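Local coordinates for uncharacterized aldehyde dehydrogenase AldY (Bacillus subtilis, PDB 4DNG), which probably oxidises aldehydes to carboxylates with NAD(+) and may help protect the cell against stress from ethanol and related compounds, at residues S20-D25 with L208-E213; S148-F153 with G217-P222. One frame throughout, in Å; residues are numbered along the deposited sequence.

How the interactions relate
The chain meets these segments in the order 20-25, 148-153, 208-213 and 217-222, so the two contacts cross instead of nesting: the loop that interaction 1 closes begins first, and interaction 2 starts inside it and ends beyond it. Interaction 1 spans 182 intervening residues and ties the entry to strand 23-27, near the N terminus, to the start of helix 211-214. Interaction 2 closes a shorter loop of 63 residues, setting helix 217-220 against the end of strand 135-150. Helices 211-214 and 217-220 follow each other directly, and the contact centres lie about 15 Å apart. One short helical passage thus serves both a charged surface contact and a buried one.

Interaction 1: residues S20-D25 with L208-E213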
ATOM      1  N   SER A  20     -27.105 -20.764   6.421  1.00 72.07           N
ATOM      2  CA  SER A  20     -26.369 -21.210   7.605  1.00 65.68           C
ATOM      3  C   SER A  20     -27.271 -21.763   8.691  1.00 68.40           C
ATOM      4  O   SER A  20     -26.788 -22.368   9.645  1.00 73.07           O
ATOM      5  CB  SER A  20     -25.576 -20.046   8.189  1.00 66.50           C
ATOM      6  OG  SER A  20     -26.324 -19.363   9.188  1.00 64.60           O
ATOM      7  N   GLY A  21     -28.571 -21.522   8.556  1.00 67.47           N
ATOM      8  CA  GLY A  21     -29.549 -21.895   9.566  1.00 66.44           C
ATOM      9  C   GLY A  21     -29.821 -20.781  10.560  1.00 70.88           C
ATOM     10  O   GLY A  21     -30.905 -20.696  11.126  1.00 77.37           O
ATOM     11  N   ARG A  22     -28.836 -19.915  10.758  1.00 71.88           N
ATOM     12  CA  ARG A  22     -28.882 -18.914  11.824  1.00 72.26           C
ATOM     13  C   ARG A  22     -29.513 -17.637  11.302  1.00 68.68           C
ATOM     14  O   ARG A  22     -29.470 -17.354  10.100  1.00 67.94           O
ATOM     15  CB  ARG A  22     -27.464 -18.616  12.367  1.00 65.78           C
ATOM     16  CG  ARG A  22     -26.870 -19.693  13.281  1.00 64.32           C
ATOM     17  CD  ARG A  22     -25.814 -19.113  14.242  1.00 65.62           C
ATOM     18  NE  ARG A  22     -24.724 -18.572  13.462  1.00 67.28           N
ATOM     19  CZ  ARG A  22     -24.270 -17.332  13.514  1.00 72.01           C
ATOM     20  NH1 ARG A  22     -24.738 -16.455  14.403  1.00 66.08           N
ATOM     21  NH2 ARG A  22     -23.291 -16.998  12.684  1.00 74.73           N
ATOM     22  N   THR A  23     -30.104 -16.864  12.204  1.00 67.00           N
ATOM     23  CA  THR A  23     -30.704 -15.598  11.818  1.00 67.22           C
ATOM     24  C   THR A  23     -30.449 -14.555  12.890  1.00 76.34           C
ATOM     25  O   THR A  23     -30.135 -14.887  14.030  1.00 81.58           O
ATOM     26  CB  THR A  23     -32.215 -15.700  11.654  1.00 65.99           C
ATOM     27  OG1 THR A  23     -32.786 -15.883  12.942  1.00 70.49           O
ATOM     28  CG2 THR A  23     -32.611 -16.873  10.756  1.00 69.78           C
ATOM     29  N   GLU A  24     -30.585 -13.291  12.510  1.00 76.08           N
ATOM     30  CA  GLU A  24     -30.441 -12.200  13.436  1.00 69.13           C
ATOM     31  C   GLU A  24     -31.501 -11.160  13.190  1.00 72.27           C
ATOM     32  O   GLU A  24     -31.753 -10.763  12.048  1.00 75.06           O
ATOM     33  CB  GLU A  24     -29.080 -11.550  13.276  1.00 70.22           C
ATOM     34  CG  GLU A  24     -28.895 -10.368  14.206  1.00 70.61           C
ATOM     35  CD  GLU A  24     -27.486 -10.252  14.731  1.00 78.07           C
ATOM     36  OE1 GLU A  24     -26.673 -11.169  14.479  1.00 78.19           O
ATOM     37  OE2 GLU A  24     -27.195  -9.245  15.410  1.00 84.96           O
ATOM     38  N   ASP A  25     -32.112 -10.712  14.278  1.00 71.20           N
ATOM     39  CA  ASP A  25     -33.047  -9.623  14.217  1.00 67.62           C
ATOM     40  C   ASP A  25     -32.302  -8.296  14.132  1.00 70.46           C
ATOM     41  O   ASP A  25     -31.433  -7.991  14.982  1.00 70.41           O
ATOM     42  CB  ASP A  25     -33.949  -9.670  15.447  1.00 69.38           C
ATOM     43  CG  ASP A  25     -34.823 -10.906  15.477  1.00 80.59           C
ATOM     44  OD1 ASP A  25     -34.882 -11.634  14.455  1.00 87.63           O
ATOM     45  OD2 ASP A  25     -35.449 -11.155  16.527  1.00 85.42           O
ATOM     46  N   LEU A 208     -25.012 -10.664   3.690  1.00 60.49           N
ATOM     47  CA  LEU A 208     -25.618 -10.549   5.009  1.00 60.34           C
ATOM     48  C   LEU A 208     -25.184 -11.746   5.823  1.00 56.04           C
ATOM     49  O   LEU A 208     -25.598 -12.873   5.577  1.00 62.92           O
ATOM     50  CB  LEU A 208     -27.141 -10.462   4.904  1.00 59.73           C
ATOM     51  CG  LEU A 208     -27.668  -9.032   4.911  1.00 63.99           C
ATOM     52  CD1 LEU A 208     -27.036  -8.206   3.808  1.00 66.51           C
ATOM     53  CD2 LEU A 208     -29.189  -9.017   4.787  1.00 61.58           C
ATOM     54  N   THR A 209     -24.305 -11.504   6.767  1.00 54.42           N
ATOM     55  CA  THR A 209     -23.689 -12.577   7.486  1.00 54.55           C
ATOM     56  C   THR A 209     -23.005 -12.039   8.713  1.00 51.56           C
ATOM     57  O   THR A 209     -23.193 -10.884   9.075  1.00 54.12           O
ATOM     58  CB  THR A 209     -22.707 -13.346   6.583  1.00 58.89           C
ATOM     59  OG1 THR A 209     -22.145 -14.437   7.320  1.00 65.47           O
ATOM     60  CG2 THR A 209     -21.607 -12.412   6.083  1.00 56.91           C
ATOM     61  N   ASP A 210     -22.229 -12.878   9.384  1.00 55.93           N
ATOM     62  CA  ASP A 210     -21.473 -12.402  10.531  1.00 53.77           C
ATOM     63  C   ASP A 210     -20.164 -13.159  10.595  1.00 57.48           C
ATOM     64  O   ASP A 210     -19.939 -14.122   9.852  1.00 58.27           O
ATOM     65  CB  ASP A 210     -22.300 -12.465  11.844  1.00 52.44           C
ATOM     66  CG  ASP A 210     -22.584 -13.891  12.318  1.00 64.77           C
ATOM     67  OD1 ASP A 210     -22.250 -14.845  11.587  1.00 72.67           O
ATOM     68  OD2 ASP A 210     -23.140 -14.069  13.433  1.00 70.60           O
ATOM     69  N   VAL A 211     -19.272 -12.689  11.441  1.00 64.68           N
ATOM     70  CA  VAL A 211     -17.962 -13.302  11.530  1.00 66.01           C
ATOM     71  C   VAL A 211     -18.071 -14.726  12.078  1.00 63.33           C
ATOM     72  O   VAL A 211     -17.297 -15.617  11.712  1.00 63.23           O
ATOM     73  CB  VAL A 211     -17.000 -12.384  12.286  1.00 62.42           C
ATOM     74  CG1 VAL A 211     -15.746 -13.126  12.658  1.00 56.81           C
ATOM     75  CG2 VAL A 211     -16.683 -11.159  11.407  1.00 56.41           C
ATOM     76  N   LYS A 212     -19.085 -14.954  12.902  1.00 57.88           N
ATOM     77  CA  LYS A 212     -19.373 -16.292  13.379  1.00 60.16           C
ATOM     78  C   LYS A 212     -19.554 -17.285  12.195  1.00 61.69           C
ATOM     79  O   LYS A 212     -19.145 -18.437  12.272  1.00 60.42           O
ATOM     80  CB  LYS A 212     -20.599 -16.268  14.269  1.00 59.69           C
ATOM     81  CG  LYS A 212     -20.324 -15.654  15.626  1.00 63.87           C
ATOM     82  CD  LYS A 212     -21.595 -15.515  16.440  1.00 69.08           C
ATOM     83  CE  LYS A 212     -21.288 -15.097  17.869  1.00 71.91           C
ATOM     84  NZ  LYS A 212     -22.517 -15.030  18.721  1.00 70.16           N
ATOM     85  N   GLU A 213     -20.163 -16.838  11.104  1.00 58.97           N
ATOM     86  CA  GLU A 213     -20.238 -17.670   9.914  1.00 59.62           C
ATOM     87  C   GLU A 213     -18.917 -17.690   9.151  1.00 57.71           C
ATOM     88  O   GLU A 213     -18.458 -18.731   8.722  1.00 55.96           O
ATOM     89  CB  GLU A 213     -21.373 -17.230   8.994  1.00 57.34           C
ATOM     90  CG  GLU A 213     -22.747 -17.715   9.426  1.00 67.83           C
ATOM     91  CD  GLU A 213     -22.809 -19.204   9.722  1.00 75.25           C
ATOM     92  OE1 GLU A 213     -22.434 -19.996   8.837  1.00 77.40           O
ATOM     93  OE2 GLU A 213     -23.258 -19.582  10.834  1.00 77.55           O
TER
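Salt bridges carry the contact between Arg22 and the acidic pair Asp210 and Glu213. The guanidinium meets Asp210 end-on: NH2 reaches Asp210 OD1 at 2.6 Å, on its syn lone pair, and NH1 reaches Asp210 OD2 at 3.0 Å. The two planes are nearly coplanar, 23° apart. Glu213 is gripped side-on instead, Arg22 NE and NH2 both converging on OE2, each at 3.2 Å and along its anti lone pair. Two carboxylates along its edge thus hold the guanidinium against rotation and would be expected to stabilise its positive charge.

The acids are placed by the helix they begin. Asp210 is the N-cap of helix 211-214: its OD1 accepts from Glu213 N at 2.9 Å, the N-H coming from above the carboxylate plane, so this oxygen serves both helix and arginine. With CG between the backbone N and the carbonyl carbon (chi1 69°), the carboxylate is turned back towards the N-H of Glu213.

A side-chain-closed turn and packing do the rest. Ser20 OG accepts from Arg22 N at 3.0 Å in an ST turn, while its CB packs on the Glu213 carboxylate. Arg22 also pairs by backbone with Leu40, beyond strand 34-39.

Interaction 2: residues S148-F153 with G217-P222; sequences SSISPF and GMLTNP
In the Rossmann-like NAD-binding domain of aldehyde dehydrogenases, parallel strands are flanked by helices, and here the short, weakly bonded helix 217-220 packs against the end of the long strand 135-150. Met218 is the centre of the contact. Its carbonyl O accepts from Ser148 OG at 2.9 Å, on a lone pair in the carbonyl plane with a C=O...donor angle of 128°. The hydroxyl is directed to that oxygen by a first torsion that places OG roughly opposite the backbone N (chi1 -157°), and the bond pairs a buried hydroxyl with a buried carbonyl.

The Met218 side chain curls back alongside the strand, bent at both its second and third torsions, which brings its terminal methyl in beside the backbone. CE lies 3.4 Å from Ser149 O and near Ser148 OG, so the terminal methyl rests between polar atoms of the strand and CG1 of Ile150. Apolar packing completes the contact. Ile150 and Met218 run alongside each other, pointing opposite ways, with Ile150 CD1 3.8 Å from Met218 CB; the same methyl touches Leu219 CD2 at 4.0 Å, the leucine lying across the isoleucine at about a right angle.

Leu219 also leans on Ile227, and its side chain is about 6 Å from that of Val235, part of a site inferred by similarity to bind NAD(+). Helix 43-60 covers Ser148 through Phe50 and Met218 through Leu46, while strand 135-150 runs between parallel strands 173-177 and 226-231, bonded through Ser149 to the first and through Ser148 and Ile150 to the second.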
ATOM      1  N   SER A 148     -12.708  -6.453  -1.971  1.00 62.23           N
ATOM      2  CA  SER A 148     -13.334  -6.870  -0.726  1.00 53.99           C
ATOM      3  C   SER A 148     -13.590  -5.658   0.165  1.00 54.30           C
ATOM      4  O   SER A 148     -12.657  -4.960   0.601  1.00 47.34           O
ATOM      5  CB  SER A 148     -12.495  -7.901   0.011  1.00 58.58           C
ATOM      6  OG  SER A 148     -13.307  -8.669   0.888  1.00 60.15           O
ATOM      7  N   SER A 149     -14.865  -5.440   0.459  1.00 55.39           N
ATOM      8  CA  SER A 149     -15.322  -4.220   1.124  1.00 50.97           C
ATOM      9  C   SER A 149     -16.090  -4.544   2.402  1.00 52.89           C
ATOM     10  O   SER A 149     -17.015  -5.355   2.369  1.00 48.05           O
ATOM     11  CB  SER A 149     -16.204  -3.450   0.153  1.00 50.11           C
ATOM     12  OG  SER A 149     -16.847  -2.381   0.790  1.00 62.44           O
ATOM     13  N   ILE A 150     -15.682  -3.920   3.516  1.00 55.75           N
ATOM     14  CA  ILE A 150     -16.240  -4.163   4.848  1.00 51.23           C
ATOM     15  C   ILE A 150     -16.547  -2.837   5.530  1.00 60.17           C
ATOM     16  O   ILE A 150     -15.679  -1.959   5.617  1.00 66.01           O
ATOM     17  CB  ILE A 150     -15.244  -4.920   5.745  1.00 52.17           C
ATOM     18  CG1 ILE A 150     -14.863  -6.263   5.120  1.00 54.48           C
ATOM     19  CG2 ILE A 150     -15.788  -5.094   7.178  1.00 42.69           C
ATOM     20  CD1 ILE A 150     -13.586  -6.851   5.680  1.00 51.70           C
ATOM     21  N   SER A 151     -17.774  -2.687   6.021  1.00 51.76           N
ATOM     22  CA  SER A 151     -18.160  -1.447   6.638  1.00 45.61           C
ATOM     23  C   SER A 151     -18.695  -1.642   8.047  1.00 51.34           C
ATOM     24  O   SER A 151     -19.137  -2.724   8.392  1.00 57.70           O
ATOM     25  CB  SER A 151     -19.107  -0.655   5.740  1.00 49.17           C
ATOM     26  OG  SER A 151     -20.300  -1.333   5.460  1.00 54.44           O
ATOM     27  N   PRO A 152     -18.645  -0.591   8.882  1.00 56.60           N
ATOM     28  CA  PRO A 152     -19.030  -0.762  10.266  1.00 50.23           C
ATOM     29  C   PRO A 152     -20.430  -0.219  10.509  1.00 51.67           C
ATOM     30  O   PRO A 152     -21.086   0.198   9.572  1.00 57.49           O
ATOM     31  CB  PRO A 152     -17.990   0.118  10.984  1.00 47.08           C
ATOM     32  CG  PRO A 152     -17.834   1.299  10.040  1.00 48.03           C
ATOM     33  CD  PRO A 152     -18.176   0.791   8.640  1.00 55.32           C
ATOM     34  N   PHE A 153     -20.839  -0.163  11.773  1.00 62.12           N
ATOM     35  CA  PHE A 153     -22.194   0.243  12.165  1.00 57.08           C
ATOM     36  C   PHE A 153     -22.439   1.737  12.248  1.00 63.11           C
ATOM     37  O   PHE A 153     -23.577   2.141  12.441  1.00 63.67           O
ATOM     38  CB  PHE A 153     -22.516  -0.327  13.538  1.00 59.83           C
ATOM     39  CG  PHE A 153     -21.674   0.239  14.655  1.00 63.04           C
ATOM     40  CD1 PHE A 153     -21.960   1.499  15.209  1.00 68.05           C
ATOM     41  CD2 PHE A 153     -20.608  -0.496  15.178  1.00 69.32           C
ATOM     42  CE1 PHE A 153     -21.189   2.022  16.242  1.00 72.61           C
ATOM     43  CE2 PHE A 153     -19.830   0.018  16.216  1.00 71.04           C
ATOM     44  CZ  PHE A 153     -20.123   1.279  16.746  1.00 77.25           C
ATOM     45  N   GLY A 217     -12.874 -15.085   6.174  1.00 57.77           N
ATOM     46  CA  GLY A 217     -13.361 -15.149   4.780  1.00 52.00           C
ATOM     47  C   GLY A 217     -13.270 -13.923   3.863  1.00 60.56           C
ATOM     48  O   GLY A 217     -13.024 -14.070   2.669  1.00 64.14           O
ATOM     49  N   MET A 218     -13.458 -12.711   4.399  1.00 57.67           N
ATOM     50  CA  MET A 218     -13.327 -11.499   3.596  1.00 55.01           C
ATOM     51  C   MET A 218     -11.850 -11.157   3.327  1.00 60.21           C
ATOM     52  O   MET A 218     -11.546 -10.307   2.475  1.00 55.35           O
ATOM     53  CB  MET A 218     -14.022 -10.327   4.301  1.00 58.29           C
ATOM     54  CG  MET A 218     -15.545 -10.458   4.415  1.00 55.56           C
ATOM     55  SD  MET A 218     -16.352 -10.308   2.810  1.00 57.54           S
ATOM     56  CE  MET A 218     -16.055  -8.622   2.356  1.00 54.56           C
ATOM     57  N   LEU A 219     -10.948 -11.852   4.031  1.00 56.27           N
ATOM     58  CA  LEU A 219      -9.564 -11.470   4.127  1.00 52.86           C
ATOM     59  C   LEU A 219      -8.656 -12.454   3.418  1.00 61.63           C
ATOM     60  O   LEU A 219      -7.693 -12.057   2.751  1.00 63.84           O
ATOM     61  CB  LEU A 219      -9.158 -11.375   5.601  1.00 58.97           C
ATOM     62  CG  LEU A 219      -9.952 -10.507   6.600  1.00 55.60           C
ATOM     63  CD1 LEU A 219      -9.197 -10.368   7.927  1.00 56.83           C
ATOM     64  CD2 LEU A 219     -10.282  -9.134   6.040  1.00 51.56           C
ATOM     65  N   THR A 220      -8.981 -13.733   3.554  1.00 59.92           N
ATOM     66  CA  THR A 220      -8.111 -14.852   3.170  1.00 54.92           C
ATOM     67  C   THR A 220      -8.313 -15.320   1.730  1.00 60.29           C
ATOM     68  O   THR A 220      -7.448 -15.978   1.136  1.00 59.65           O
ATOM     69  CB  THR A 220      -8.415 -16.068   4.064  1.00 61.14           C
ATOM     70  OG1 THR A 220      -8.104 -15.749   5.425  1.00 64.76           O
ATOM     71  CG2 THR A 220      -7.554 -17.238   3.649  1.00 78.78           C
ATOM     72  N   ASN A 221      -9.486 -15.039   1.182  1.00 59.12           N
ATOM     73  CA  ASN A 221      -9.793 -15.522  -0.126  1.00 57.53           C
ATOM     74  C   ASN A 221      -8.717 -14.964  -1.052  1.00 60.94           C
ATOM     75  O   ASN A 221      -8.423 -13.756  -1.005  1.00 57.25           O
ATOM     76  CB  ASN A 221     -11.201 -15.092  -0.550  1.00 60.17           C
ATOM     77  CG  ASN A 221     -11.671 -15.809  -1.802  1.00 59.41           C
ATOM     78  OD1 ASN A 221     -11.036 -15.717  -2.842  1.00 63.55           O
ATOM     79  ND2 ASN A 221     -12.775 -16.525  -1.704  1.00 59.08           N
ATOM     80  N   PRO A 222      -8.080 -15.847  -1.849  1.00 59.26           N
ATOM     81  CA  PRO A 222      -7.027 -15.348  -2.740  1.00 58.76           C
ATOM     82  C   PRO A 222      -7.548 -14.359  -3.772  1.00 68.07           C
ATOM     83  O   PRO A 222      -6.771 -13.505  -4.204  1.00 74.97           O
ATOM     84  CB  PRO A 222      -6.464 -16.611  -3.428  1.00 57.20           C
ATOM     85  CG  PRO A 222      -7.216 -17.781  -2.876  1.00 59.74           C
ATOM     86  CD  PRO A 222      -8.076 -17.317  -1.725  1.00 60.31           C
TER